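Local coordinates for protein multicopper oxidase (PDB 4E9X) that probably oxidises its substrates at a mononuclear copper site and passes the electrons to a copper cluster that reduces dioxygen, at residues Val140-Ser145 and Asn294-Glu299; Asp290-Phe295 and Phe308-Phe313; Gly34-Val39 and Trp119-Val124; Ile191-Ala196 and Tyr237-Glu242; Lys173-Thr178 and Gly268-Ile273. All blocks are in the same frame, centred on the assembly; numbering follows the deposited sequence. Where two conformers were deposited one is given.

Interaction 1 (Val140-Ser145 and Asn294-Glu299)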
# COMPACT_ATOMS: atom_id res chain seq x y z
N VAL A 140 -16.51 16.33 -3.93
CA VAL A 140 -16.96 15.03 -3.46
C VAL A 140 -16.01 14.50 -2.39
O VAL A 140 -14.82 14.40 -2.63
CB VAL A 140 -16.95 14.05 -4.66
CG1 VAL A 140 -17.28 12.60 -4.31
CG2 VAL A 140 -17.92 14.58 -5.76
N ILE A 141 -16.58 14.13 -1.25
CA ILE A 141 -15.80 13.53 -0.15
C ILE A 141 -16.09 12.06 -0.08
O ILE A 141 -17.27 11.68 0.02
CB ILE A 141 -16.14 14.25 1.17
CG1 ILE A 141 -15.41 15.62 1.22
CG2 ILE A 141 -15.82 13.40 2.42
CD1 ILE A 141 -15.87 16.55 2.32
N MET A 142 -15.05 11.24 -0.08
CA MET A 142 -15.16 9.77 0.05
C MET A 142 -14.25 9.28 1.17
O MET A 142 -13.02 9.21 1.02
CB MET A 142 -14.75 9.05 -1.25
CG MET A 142 -15.77 9.35 -2.38
SD MET A 142 -15.48 8.21 -3.73
CE MET A 142 -16.52 8.86 -5.04
N MET A 143 -14.87 8.92 2.32
CA MET A 143 -14.07 8.48 3.49
C MET A 143 -14.25 6.99 3.62
O MET A 143 -15.38 6.50 3.88
CB MET A 143 -14.60 9.20 4.74
CG MET A 143 -14.53 10.73 4.58
SD MET A 143 -14.83 11.67 6.11
CE MET A 143 -13.26 11.41 6.95
N MET A 144 -13.20 6.24 3.40
CA MET A 144 -13.28 4.78 3.40
C MET A 144 -12.93 4.21 4.76
O MET A 144 -12.05 4.74 5.45
CB MET A 144 -12.32 4.17 2.35
CG MET A 144 -12.95 4.02 0.95
SD MET A 144 -13.46 5.55 0.16
CE MET A 144 -11.85 6.34 -0.04
N SER A 145 -13.62 3.14 5.18
CA SER A 145 -13.33 2.47 6.43
C SER A 145 -13.84 1.03 6.32
O SER A 145 -14.42 0.59 5.33
CB SER A 145 -13.91 3.19 7.63
OG SER A 145 -15.32 3.15 7.64
N ASN A 294 -26.53 14.56 -1.11
CA ASN A 294 -25.44 14.97 -0.24
C ASN A 294 -24.66 13.83 0.37
O ASN A 294 -23.93 14.05 1.35
CB ASN A 294 -26.01 15.85 0.90
CG ASN A 294 -24.98 16.80 1.47
OD1 ASN A 294 -24.14 17.35 0.75
ND2 ASN A 294 -25.08 17.03 2.78
N PHE A 295 -24.74 12.64 -0.19
CA PHE A 295 -24.04 11.47 0.33
C PHE A 295 -22.53 11.66 0.32
O PHE A 295 -21.85 11.02 1.11
CB PHE A 295 -24.44 10.25 -0.50
CG PHE A 295 -23.74 8.97 -0.00
CD1 PHE A 295 -24.15 8.32 1.14
CD2 PHE A 295 -22.65 8.48 -0.70
CE1 PHE A 295 -23.48 7.17 1.59
CE2 PHE A 295 -21.96 7.36 -0.28
CZ PHE A 295 -22.38 6.71 0.87
N PHE A 296 -22.02 12.50 -0.58
CA PHE A 296 -20.59 12.80 -0.61
C PHE A 296 -20.31 14.23 -0.19
O PHE A 296 -19.26 14.79 -0.50
CB PHE A 296 -20.01 12.57 -2.04
CG PHE A 296 -20.25 11.19 -2.59
CD1 PHE A 296 -19.46 10.12 -2.15
CD2 PHE A 296 -21.26 10.92 -3.52
CE1 PHE A 296 -19.63 8.84 -2.66
CE2 PHE A 296 -21.43 9.62 -4.05
CZ PHE A 296 -20.63 8.58 -3.60
N TYR A 297 -21.27 14.82 0.58
CA TYR A 297 -21.13 16.19 1.10
C TYR A 297 -21.11 17.23 -0.01
O TYR A 297 -20.79 18.40 0.20
CB TYR A 297 -19.95 16.36 2.05
CG TYR A 297 -20.24 16.12 3.51
CD1 TYR A 297 -21.34 16.66 4.15
CD2 TYR A 297 -19.34 15.36 4.27
CE1 TYR A 297 -21.59 16.44 5.53
CE2 TYR A 297 -19.57 15.12 5.62
CZ TYR A 297 -20.68 15.66 6.24
OH TYR A 297 -20.95 15.45 7.58
N SER A 298 -21.52 16.88 -1.26
CA SER A 298 -21.33 17.85 -2.36
C SER A 298 -22.25 19.04 -2.26
O SER A 298 -21.90 20.09 -2.71
CB SER A 298 -21.61 17.15 -3.70
OG SER A 298 -20.69 16.11 -3.94
N GLU A 299 -23.42 18.86 -1.64
CA GLU A 299 -24.29 20.05 -1.47
C GLU A 299 -23.76 20.89 -0.31
O GLU A 299 -23.62 22.12 -0.43
CB GLU A 299 -25.75 19.63 -1.24
CG GLU A 299 -26.30 18.94 -2.51
CD GLU A 299 -26.19 19.81 -3.76
OE1 GLU A 299 -26.37 21.06 -3.81
OE2 GLU A 299 -25.86 19.26 -4.83
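With chi1 at -56°, Phe296 swings its ring alongside strand 138-147, while the chi1 of Val140, 175°, turns CG1 toward Phe296 CB at 3.6 Å, the two side chains lying side by side. Met142 arrives obliquely: its CG lies 3.8 Å from Phe296 CD1, and its SD stands 5.3 Å from the ring centroid, a slanted Met-aromatic contact. Ile141 O approaches the edge of the same ring in plane, 3.5 Å from Phe296 CD1. This is a type I beta turn, Asn294 to Tyr297, set against strand 138-147, in a sheet of the second cupredoxin-like domain, and Tyr297 N to Asn294 O closes it. The turn is tied to the strand by Ile141 N donating to Phe296 O (2.9 Å), which is met on a lone pair in the carbonyl plane. Beyond it, Ile141 CD1 packs on Tyr297 CB at 4.1 Å, whereas the phenol OH of Tyr297 is hydrogen-bonded to Gly34 O. Ser298 OG sits 3.7 Å from Val140 CG2 and is hydrogen-bonded to Asp139 O. Phe295 CD2 covers one face of the Phe296 ring, over its centre.

Interaction 2 (Asp290-Phe295 and Phe308-Phe313)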
# COMPACT_ATOMS: atom_id res chain seq x y z
N ASP A 290 -33.70 5.60 -3.94
CA ASP A 290 -34.10 6.72 -3.05
C ASP A 290 -32.84 7.56 -2.85
O ASP A 290 -32.00 7.26 -1.99
CB ASP A 290 -34.66 6.16 -1.77
CG ASP A 290 -35.14 7.18 -0.77
OD1 ASP A 290 -34.95 8.41 -0.98
OD2 ASP A 290 -35.74 6.73 0.25
N TYR A 291 -32.70 8.61 -3.65
CA TYR A 291 -31.45 9.32 -3.80
C TYR A 291 -31.15 10.35 -2.73
O TYR A 291 -32.03 11.14 -2.34
CB TYR A 291 -31.54 10.02 -5.17
CG TYR A 291 -30.35 10.87 -5.53
CD1 TYR A 291 -29.06 10.36 -5.61
CD2 TYR A 291 -30.53 12.21 -5.84
CE1 TYR A 291 -27.99 11.19 -5.95
CE2 TYR A 291 -29.50 13.07 -6.20
CZ TYR A 291 -28.22 12.53 -6.25
OH TYR A 291 -27.18 13.33 -6.64
N ASP A 292 -29.90 10.40 -2.31
CA ASP A 292 -29.36 11.41 -1.40
C ASP A 292 -28.31 12.26 -2.13
O ASP A 292 -27.18 11.81 -2.31
CB ASP A 292 -28.71 10.73 -0.20
CG ASP A 292 -28.06 11.71 0.72
OD1 ASP A 292 -28.23 12.94 0.55
OD2 ASP A 292 -27.34 11.22 1.67
N PRO A 293 -28.64 13.49 -2.53
CA PRO A 293 -27.65 14.30 -3.29
C PRO A 293 -26.46 14.71 -2.44
O PRO A 293 -25.48 15.26 -3.00
CB PRO A 293 -28.43 15.52 -3.73
CG PRO A 293 -29.64 15.58 -2.84
CD PRO A 293 -29.92 14.17 -2.32
N ASN A 294 -26.53 14.56 -1.11
CA ASN A 294 -25.44 14.97 -0.24
C ASN A 294 -24.66 13.83 0.37
O ASN A 294 -23.93 14.05 1.35
CB ASN A 294 -26.01 15.85 0.90
CG ASN A 294 -24.98 16.80 1.47
OD1 ASN A 294 -24.14 17.35 0.75
ND2 ASN A 294 -25.08 17.03 2.78
N PHE A 295 -24.74 12.64 -0.19
CA PHE A 295 -24.04 11.47 0.33
C PHE A 295 -22.53 11.66 0.32
O PHE A 295 -21.85 11.02 1.11
CB PHE A 295 -24.44 10.25 -0.50
CG PHE A 295 -23.74 8.97 -0.00
CD1 PHE A 295 -24.15 8.32 1.14
CD2 PHE A 295 -22.65 8.48 -0.70
CE1 PHE A 295 -23.48 7.17 1.59
CE2 PHE A 295 -21.96 7.36 -0.28
CZ PHE A 295 -22.38 6.71 0.87
N PHE A 308 -21.44 21.57 9.03
CA PHE A 308 -22.64 21.05 8.41
C PHE A 308 -22.88 19.61 8.82
O PHE A 308 -22.07 18.72 8.57
CB PHE A 308 -22.54 21.08 6.85
CG PHE A 308 -22.32 22.47 6.33
CD1 PHE A 308 -23.42 23.19 5.86
CD2 PHE A 308 -21.05 23.03 6.32
CE1 PHE A 308 -23.25 24.48 5.38
CE2 PHE A 308 -20.93 24.34 5.88
CZ PHE A 308 -22.02 25.05 5.40
N ASP A 309 -24.03 19.41 9.47
CA ASP A 309 -24.54 18.06 9.72
C ASP A 309 -25.20 17.52 8.45
O ASP A 309 -25.48 18.27 7.50
CB ASP A 309 -25.56 18.00 10.86
CG ASP A 309 -25.02 18.25 12.25
OD1 ASP A 309 -23.83 18.51 12.42
OD2 ASP A 309 -25.85 18.24 13.20
N HIS A 310 -25.44 16.22 8.43
CA HIS A 310 -26.16 15.66 7.32
C HIS A 310 -27.01 14.50 7.84
O HIS A 310 -26.50 13.51 8.41
CB HIS A 310 -25.23 15.16 6.21
CG HIS A 310 -26.00 14.48 5.09
ND1 HIS A 310 -27.16 15.05 4.58
CD2 HIS A 310 -25.72 13.35 4.42
CE1 HIS A 310 -27.58 14.22 3.61
NE2 HIS A 310 -26.75 13.19 3.51
N ASP A 311 -28.35 14.62 7.63
CA ASP A 311 -29.20 13.60 8.21
C ASP A 311 -29.04 12.25 7.53
O ASP A 311 -29.36 11.24 8.15
CB ASP A 311 -30.68 14.03 8.22
CG ASP A 311 -31.23 14.48 6.90
OD1 ASP A 311 -30.65 14.12 5.84
OD2 ASP A 311 -32.21 15.27 6.90
N GLY A 312 -28.51 12.15 6.31
CA GLY A 312 -28.29 10.82 5.71
C GLY A 312 -27.22 10.06 6.45
O GLY A 312 -27.09 8.85 6.25
N PHE A 313 -26.43 10.74 7.29
CA PHE A 313 -25.35 10.07 8.05
C PHE A 313 -25.74 9.87 9.50
O PHE A 313 -24.94 9.30 10.27
CB PHE A 313 -24.11 10.97 8.02
CG PHE A 313 -23.53 11.19 6.62
CD1 PHE A 313 -23.71 10.29 5.61
CD2 PHE A 313 -22.77 12.33 6.41
CE1 PHE A 313 -23.10 10.55 4.39
CE2 PHE A 313 -22.17 12.59 5.18
CZ PHE A 313 -22.32 11.66 4.14
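His310 NE2 donates to Asp292 OD2 over 2.8 Å in a nearly straight His-carboxylate hydrogen bond (168°), with the acceptor in the imidazole plane and its syn lone pair in use. Asp292 also makes an Asx turn: its OD1 takes the N-H of Asn294 at 2.9 Å, from above the carboxylate plane, so one carboxylate both shapes its own loop and holds the loop after strand 306-308. The imidazole lies between two groups. Asn294 CB rests over one face, 3.8 Å from the centroid in a CH-pi contact, with ND2 toward the rim of that face; Gly312 N covers the opposite face. The Asn294 amide stands 80° from the ring plane, and ND2 is fixed by a bond to Ser300 OG. Farther out, the Phe313 ring supports His310, whose CD2 lies 3.5 Å above its centre. Lys173 NZ and Asn171 ND2 hold Gly312 O and Phe295 O respectively. At the other end of the contact, Phe295 O meets the edge of the Phe313 ring at CZ, 3.1 Å away.

Interaction 3 (Gly34-Val39 and Trp119-Val124)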
# COMPACT_ATOMS: atom_id res chain seq x y z
N GLY A 34 -18.68 12.22 10.58
CA GLY A 34 -18.97 13.38 11.40
C GLY A 34 -19.28 14.58 10.50
O GLY A 34 -19.11 14.57 9.26
N PRO A 35 -19.73 15.68 11.13
CA PRO A 35 -20.04 16.92 10.39
C PRO A 35 -18.86 17.42 9.57
O PRO A 35 -17.68 17.31 9.93
CB PRO A 35 -20.39 17.91 11.50
CG PRO A 35 -20.85 17.01 12.60
CD PRO A 35 -19.93 15.81 12.60
N LEU A 36 -19.22 17.98 8.41
CA LEU A 36 -18.22 18.66 7.62
C LEU A 36 -17.87 20.00 8.27
O LEU A 36 -18.76 20.81 8.58
CB LEU A 36 -18.81 18.98 6.22
CG LEU A 36 -18.02 19.98 5.35
CD1 LEU A 36 -16.65 19.44 4.93
CD2 LEU A 36 -18.85 20.28 4.08
N ILE A 37 -16.58 20.30 8.43
CA ILE A 37 -16.11 21.61 8.86
C ILE A 37 -15.39 22.20 7.66
O ILE A 37 -14.45 21.59 7.14
CB ILE A 37 -15.23 21.52 10.13
CG1 ILE A 37 -15.96 20.89 11.29
CG2 ILE A 37 -14.66 22.90 10.43
CD1 ILE A 37 -15.06 20.58 12.51
N HIS A 38 -15.82 23.35 7.21
CA HIS A 38 -15.31 23.96 5.98
C HIS A 38 -14.95 25.40 6.33
O HIS A 38 -15.83 26.20 6.67
CB HIS A 38 -16.37 23.86 4.87
CG HIS A 38 -15.86 24.21 3.53
ND1 HIS A 38 -16.69 24.33 2.41
CD2 HIS A 38 -14.60 24.43 3.04
CE1 HIS A 38 -15.94 24.60 1.35
NE2 HIS A 38 -14.70 24.69 1.67
N VAL A 39 -13.68 25.73 6.27
CA VAL A 39 -13.18 27.05 6.65
C VAL A 39 -12.20 27.54 5.61
O VAL A 39 -11.88 26.80 4.66
CB VAL A 39 -12.57 27.02 8.05
CG1 VAL A 39 -13.56 26.51 9.10
CG2 VAL A 39 -11.28 26.19 8.17
N TRP A 119 -14.76 10.09 13.20
CA TRP A 119 -13.96 10.84 12.24
C TRP A 119 -14.89 11.63 11.34
O TRP A 119 -16.09 11.30 11.16
CB TRP A 119 -13.13 9.88 11.37
CG TRP A 119 -13.72 8.56 10.99
CD1 TRP A 119 -13.50 7.36 11.59
CD2 TRP A 119 -14.64 8.32 9.90
NE1 TRP A 119 -14.22 6.38 10.95
CE2 TRP A 119 -14.94 6.91 9.90
CE3 TRP A 119 -15.22 9.15 8.91
CZ2 TRP A 119 -15.80 6.31 8.96
CZ3 TRP A 119 -16.09 8.55 7.99
CH2 TRP A 119 -16.35 7.17 8.02
N GLY A 120 -14.36 12.70 10.78
CA GLY A 120 -15.07 13.52 9.82
C GLY A 120 -14.08 14.41 9.09
O GLY A 120 -12.90 14.41 9.38
N PRO A 121 -14.58 15.10 8.04
CA PRO A 121 -13.71 15.90 7.17
C PRO A 121 -13.56 17.36 7.59
O PRO A 121 -14.55 17.95 8.06
CB PRO A 121 -14.43 15.79 5.80
CG PRO A 121 -15.92 15.76 6.22
CD PRO A 121 -15.99 15.04 7.57
N LEU A 122 -12.35 17.88 7.41
CA LEU A 122 -12.00 19.27 7.69
C LEU A 122 -11.41 19.87 6.41
O LEU A 122 -10.29 19.51 6.07
CB LEU A 122 -11.08 19.35 8.92
CG LEU A 122 -10.43 20.72 9.16
CD1 LEU A 122 -11.44 21.84 9.40
CD2 LEU A 122 -9.46 20.60 10.37
N ILE A 123 -12.15 20.74 5.76
CA ILE A 123 -11.70 21.26 4.46
C ILE A 123 -11.27 22.69 4.67
O ILE A 123 -12.09 23.52 5.10
CB ILE A 123 -12.82 21.17 3.41
CG1 ILE A 123 -13.32 19.72 3.26
CG2 ILE A 123 -12.35 21.78 2.11
CD1 ILE A 123 -12.21 18.69 2.93
N VAL A 124 -10.02 22.99 4.36
CA VAL A 124 -9.48 24.34 4.48
C VAL A 124 -9.27 24.87 3.06
O VAL A 124 -8.40 24.37 2.34
CB VAL A 124 -8.18 24.36 5.32
CG1 VAL A 124 -7.63 25.80 5.38
CG2 VAL A 124 -8.43 23.83 6.75
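Ile123 O is met by three groups: it accepts Val39 N at 3.0 Å, nearly along its C=O axis, takes a CA-H...O contact from His38 CA, and has His38 CD2 near it at 3.4 Å, the oxygen lying close to the imidazole plane. This is parallel beta pairing, with strand axes 8° apart, in the mixed sheet of the first cupredoxin-like domain. Ile123 N to Ile37 O (2.8 Å) and Ile37 N to Pro121 O continue it, and Gly34 N reaches Trp119 O ahead of strand 36-40. On one face, Ile37 CG2 meets Leu122 CD1 at 3.5 Å and Val39 CG2 touches Val124 CG2. On the other, Leu36, its CG anti to N (chi1 167°), brings CD1 against both Pro121 CG and Ile123 CG1. The imidazole of His38 lies against Ile123 CG2, and its NE2 is bonded to Asp125 OD1, which fixes the ring's rotation. Tyr305 meets that ring edge-to-face. Just before strand 36-40, Gly34 O has Pro121 CD 3.6 Å away.

Interaction 4 (Ile191-Ala196 and Tyr237-Glu242)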
# COMPACT_ATOMS: atom_id res chain seq x y z
N ILE A 191 -12.60 14.89 -6.41
CA ILE A 191 -12.88 13.84 -5.42
C ILE A 191 -11.74 13.85 -4.39
O ILE A 191 -10.57 13.83 -4.78
CB ILE A 191 -13.08 12.48 -6.07
CG1 ILE A 191 -14.25 12.57 -7.08
CG2 ILE A 191 -13.38 11.44 -5.01
CD1 ILE A 191 -14.02 11.79 -8.31
N ARG A 192 -12.14 13.85 -3.14
CA ARG A 192 -11.20 13.81 -2.01
C ARG A 192 -11.37 12.45 -1.34
O ARG A 192 -12.42 12.20 -0.73
CB ARG A 192 -11.55 14.94 -1.04
CG ARG A 192 -11.50 16.33 -1.70
CD ARG A 192 -12.00 17.38 -0.74
NE ARG A 192 -12.33 18.68 -1.32
CZ ARG A 192 -11.63 19.77 -1.08
NH1 ARG A 192 -10.47 19.80 -0.40
NH2 ARG A 192 -12.09 20.92 -1.58
N PHE A 193 -10.33 11.61 -1.45
CA PHE A 193 -10.33 10.29 -0.82
C PHE A 193 -9.66 10.36 0.56
O PHE A 193 -8.60 10.99 0.67
CB PHE A 193 -9.50 9.28 -1.65
CG PHE A 193 -9.99 9.04 -3.07
CD1 PHE A 193 -11.26 8.51 -3.32
CD2 PHE A 193 -9.16 9.25 -4.13
CE1 PHE A 193 -11.68 8.24 -4.61
CE2 PHE A 193 -9.59 9.01 -5.45
CZ PHE A 193 -10.84 8.44 -5.69
N PHE A 194 -10.25 9.67 1.52
CA PHE A 194 -9.66 9.62 2.86
C PHE A 194 -9.53 8.18 3.33
O PHE A 194 -10.52 7.42 3.26
CB PHE A 194 -10.54 10.33 3.90
CG PHE A 194 -10.94 11.76 3.66
CD1 PHE A 194 -10.61 12.74 4.59
CD2 PHE A 194 -11.69 12.14 2.54
CE1 PHE A 194 -11.05 14.06 4.46
CE2 PHE A 194 -12.17 13.43 2.39
CZ PHE A 194 -11.86 14.38 3.37
N GLY A 195 -8.34 7.86 3.84
CA GLY A 195 -8.15 6.57 4.51
C GLY A 195 -8.57 6.71 5.98
O GLY A 195 -7.74 6.88 6.88
N ALA A 196 -9.89 6.70 6.24
CA ALA A 196 -10.35 7.04 7.58
C ALA A 196 -10.22 5.87 8.54
O ALA A 196 -9.89 6.07 9.70
CB ALA A 196 -11.80 7.50 7.49
N TYR A 237 -6.01 11.80 -0.78
CA TYR A 237 -5.66 12.15 -2.15
C TYR A 237 -6.79 12.97 -2.75
O TYR A 237 -7.95 12.58 -2.57
CB TYR A 237 -5.44 10.90 -3.03
CG TYR A 237 -4.16 10.21 -2.62
CD1 TYR A 237 -2.94 10.57 -3.25
CD2 TYR A 237 -4.13 9.23 -1.62
CE1 TYR A 237 -1.73 9.95 -2.88
CE2 TYR A 237 -2.94 8.62 -1.25
CZ TYR A 237 -1.75 8.99 -1.88
OH TYR A 237 -0.55 8.38 -1.51
N ASP A 238 -6.48 14.07 -3.46
CA ASP A 238 -7.49 14.76 -4.22
C ASP A 238 -7.22 14.50 -5.68
O ASP A 238 -6.07 14.56 -6.13
CB ASP A 238 -7.46 16.28 -4.03
CG ASP A 238 -7.66 16.87 -2.65
OD1 ASP A 238 -7.65 16.14 -1.64
OD2 ASP A 238 -7.87 18.09 -2.61
N VAL A 239 -8.30 14.25 -6.43
CA VAL A 239 -8.17 14.03 -7.86
C VAL A 239 -9.23 14.90 -8.57
O VAL A 239 -10.17 15.42 -7.95
CB VAL A 239 -8.41 12.55 -8.24
CG1 VAL A 239 -7.44 11.64 -7.44
CG2 VAL A 239 -9.87 12.13 -8.05
N ILE A 240 -9.04 15.06 -9.87
CA ILE A 240 -10.02 15.67 -10.78
C ILE A 240 -10.43 14.64 -11.81
O ILE A 240 -9.57 13.99 -12.44
CB ILE A 240 -9.40 16.90 -11.50
CG1 ILE A 240 -8.99 18.01 -10.50
CG2 ILE A 240 -10.35 17.43 -12.56
CD1 ILE A 240 -10.21 18.65 -9.84
N ILE A 241 -11.74 14.52 -12.01
CA ILE A 241 -12.29 13.78 -13.15
C ILE A 241 -13.00 14.78 -14.05
O ILE A 241 -13.85 15.53 -13.58
CB ILE A 241 -13.25 12.66 -12.72
CG1 ILE A 241 -12.46 11.53 -12.05
CG2 ILE A 241 -14.06 12.17 -13.93
CD1 ILE A 241 -13.31 10.39 -11.51
N GLU A 242 -12.65 14.78 -15.33
CA GLU A 242 -13.42 15.50 -16.36
C GLU A 242 -14.59 14.63 -16.74
O GLU A 242 -14.36 13.54 -17.30
CB GLU A 242 -12.55 15.83 -17.60
CG GLU A 242 -11.24 16.56 -17.29
CD GLU A 242 -11.43 18.06 -17.07
OE1 GLU A 242 -12.46 18.64 -17.47
OE2 GLU A 242 -10.49 18.65 -16.51
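An antiparallel strand pair, 187-195 with 236-243, forms the middle of a six-stranded sheet in the second cupredoxin-like domain. Ile191 with Val239 and Phe193 with Tyr237 are hydrogen-bonded pairs, each joined by two N-H...O bonds; Val239 N to Ile191 O and Phe193 N to Tyr237 O are both 2.8 Å. Between them the non-hydrogen-bonded pair Arg192 and Asp238 brings the CA atoms to 4.4 Å. Both side chains stand on the same face, and the extended Arg192 carries NH1 to 3.8 Å from Asp238 OD2. This salt bridge is long and electrostatic in kind, for the oxygen lies well out of the guanidinium plane and the two flat groups are turned 66° apart. Firmer partners flank it: Asp139 takes Arg192 NE, Lys190 bridges Asp238 OD2, and Thr100 OG1 is bonded to both Asp238 OD1 and Arg192 NH1. A leucine in place of Asp238 is likely to leave Lys190 without its counter-charge and Thr100 without one of its two partners. On the face of Ile191, Phe193 and Val239 the contacts are apolar: Ile191 CD1 meets Ile241 CD1 at 3.6 Å, and Val239 CG1 approaches Phe193 CE2 obliquely at 3.9 Å, while Ile191 CG2 covers one face of that ring. Strand 138-147 pairs with 187-195 on the edge away from 236-243, strand 210-215 pairs with 236-243, and Arg192 reaches Ile123 of strand 119-125.

Interaction 5 (Lys173-Thr178 and Gly268-Ile273)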
# COMPACT_ATOMS: atom_id res chain seq x y z
N LYS A 173 -21.38 3.55 4.49
CA LYS A 173 -22.35 2.61 3.91
C LYS A 173 -21.63 1.67 2.96
O LYS A 173 -20.66 2.01 2.28
CB LYS A 173 -23.51 3.37 3.23
CG LYS A 173 -24.05 4.52 4.11
CD LYS A 173 -25.48 4.95 3.86
CE LYS A 173 -25.78 6.30 4.52
NZ LYS A 173 -25.97 6.13 6.00
N SER A 174 -22.17 0.46 2.93
CA SER A 174 -21.76 -0.62 2.04
C SER A 174 -22.80 -0.79 0.91
O SER A 174 -24.01 -0.83 1.20
CB SER A 174 -21.65 -1.88 2.90
OG SER A 174 -21.42 -3.07 2.12
N PHE A 175 -22.35 -0.87 -0.33
CA PHE A 175 -23.23 -1.10 -1.46
C PHE A 175 -24.15 -2.28 -1.16
O PHE A 175 -23.66 -3.32 -0.70
CB PHE A 175 -22.35 -1.41 -2.69
CG PHE A 175 -23.21 -1.61 -3.94
CD1 PHE A 175 -23.54 -0.53 -4.74
CD2 PHE A 175 -23.67 -2.86 -4.29
CE1 PHE A 175 -24.36 -0.70 -5.87
CE2 PHE A 175 -24.49 -3.03 -5.39
CZ PHE A 175 -24.85 -1.96 -6.19
N PRO A 176 -25.46 -2.23 -1.45
CA PRO A 176 -26.16 -1.19 -2.22
C PRO A 176 -26.67 0.04 -1.49
O PRO A 176 -27.38 0.83 -2.09
CB PRO A 176 -27.39 -1.96 -2.73
CG PRO A 176 -27.70 -2.87 -1.58
CD PRO A 176 -26.32 -3.37 -1.13
N LEU A 177 -26.28 0.18 -0.23
CA LEU A 177 -26.76 1.30 0.61
C LEU A 177 -25.96 2.57 0.38
O LEU A 177 -26.30 3.62 0.94
CB LEU A 177 -26.78 0.94 2.08
CG LEU A 177 -27.70 -0.24 2.45
CD1 LEU A 177 -27.72 -0.43 3.97
CD2 LEU A 177 -29.10 -0.02 1.87
N THR A 178 -24.90 2.52 -0.40
CA THR A 178 -24.23 3.73 -0.87
C THR A 178 -25.17 4.45 -1.84
O THR A 178 -26.28 4.02 -2.11
CB THR A 178 -22.89 3.35 -1.53
OG1 THR A 178 -23.24 2.33 -2.47
CG2 THR A 178 -21.90 2.76 -0.56
N GLY A 268 -19.72 -3.35 -0.21
CA GLY A 268 -18.48 -2.65 -0.03
C GLY A 268 -18.46 -1.26 -0.59
O GLY A 268 -19.53 -0.64 -0.82
N PRO A 269 -17.29 -0.66 -0.79
CA PRO A 269 -17.19 0.75 -1.23
C PRO A 269 -17.35 0.82 -2.72
O PRO A 269 -16.36 0.82 -3.48
CB PRO A 269 -15.79 1.19 -0.73
CG PRO A 269 -15.27 0.03 0.06
CD PRO A 269 -15.93 -1.21 -0.50
N ILE A 270 -18.61 0.86 -3.13
CA ILE A 270 -18.97 0.93 -4.54
C ILE A 270 -19.96 2.08 -4.76
O ILE A 270 -20.96 2.13 -4.02
CB ILE A 270 -19.65 -0.37 -5.02
CG1 ILE A 270 -18.80 -1.61 -4.78
CG2 ILE A 270 -20.09 -0.22 -6.49
CD1 ILE A 270 -19.51 -2.93 -5.05
N THR A 271 -19.72 2.93 -5.74
CA THR A 271 -20.72 3.86 -6.22
C THR A 271 -20.77 3.73 -7.74
O THR A 271 -20.06 2.88 -8.32
CB THR A 271 -20.44 5.29 -5.73
OG1 THR A 271 -21.52 6.14 -6.21
CG2 THR A 271 -19.13 5.83 -6.24
N VAL A 272 -21.64 4.52 -8.37
CA VAL A 272 -21.71 4.58 -9.84
C VAL A 272 -21.69 6.04 -10.22
O VAL A 272 -22.46 6.86 -9.63
CB VAL A 272 -23.01 3.93 -10.34
CG1 VAL A 272 -23.13 4.00 -11.85
CG2 VAL A 272 -23.11 2.51 -9.86
N ILE A 273 -20.82 6.41 -11.15
CA ILE A 273 -20.88 7.73 -11.79
C ILE A 273 -22.01 7.63 -12.78
O ILE A 273 -21.87 6.95 -13.83
CB ILE A 273 -19.55 8.08 -12.46
CG1 ILE A 273 -18.40 8.03 -11.40
CG2 ILE A 273 -19.68 9.42 -13.13
CD1 ILE A 273 -17.04 7.97 -12.06
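Gly268, at phi 100° and psi -163°, has backbone angles that call for glycine, and it lies beside Ser174 with the two CA atoms 4.4 Å apart. Here the loop between strands 167-170 and 181-183 closes over the start of strand 270-275, in the sheet of the second cupredoxin-like domain that holds the copper ligand His252 on strand 248-253. Gly268 is held by both its polar atoms: its N donates to Ser174 OG at 2.9 Å, and its O accepts Phe175 N in an almost straight bond (178°), on a lone pair in the carbonyl plane. One residue farther, Pro269 is the centre of an inverse gamma turn. Phe175 CB lies 3.7 Å from Ile270 CB, and the two side chains cross obliquely. With CG anti to the backbone N, the Phe175 ring brings CD1 near Ile270 CG2 and has Ile270 O at its edge. Pro176 CB, after the cis peptide bond, lies over one face of this ring, which also meets Trp286. Thr178 closes the other end, its OG1 in the crowded position between N and carbonyl carbon and donating to Ile270 O over 2.8 Å. A valine here would probably leave Ile270 O without this hydroxyl donor and remove this one tie between Thr178 and the strand. Thr178 CG2 touches the same Ile270 O at 3.6 Å.

Overall arrangement
Interaction 1 lies amid the others, its centre 9 to 12 Å from each of the other four. It shares Asn294 and Phe295 with interaction 2, and Tyr297 packs its ring edge-to-face on Phe313. Tyr297 OH, 2.6 Å from Gly34 O, links it to interaction 3. Val140 O and Arg192 N, 2.8 Å apart, join it to interaction 4 within one sheet. Lys173 NZ, 3.0 Å from Gly312 O, connects interaction 5 to interaction 2. The side chains of Trp119 in interaction 3 and Ile270 in interaction 5 are each about 8 Å from a bound copper ion, that of Ile241 in interaction 4 about 12 Å, and that of Met142 about 13 Å.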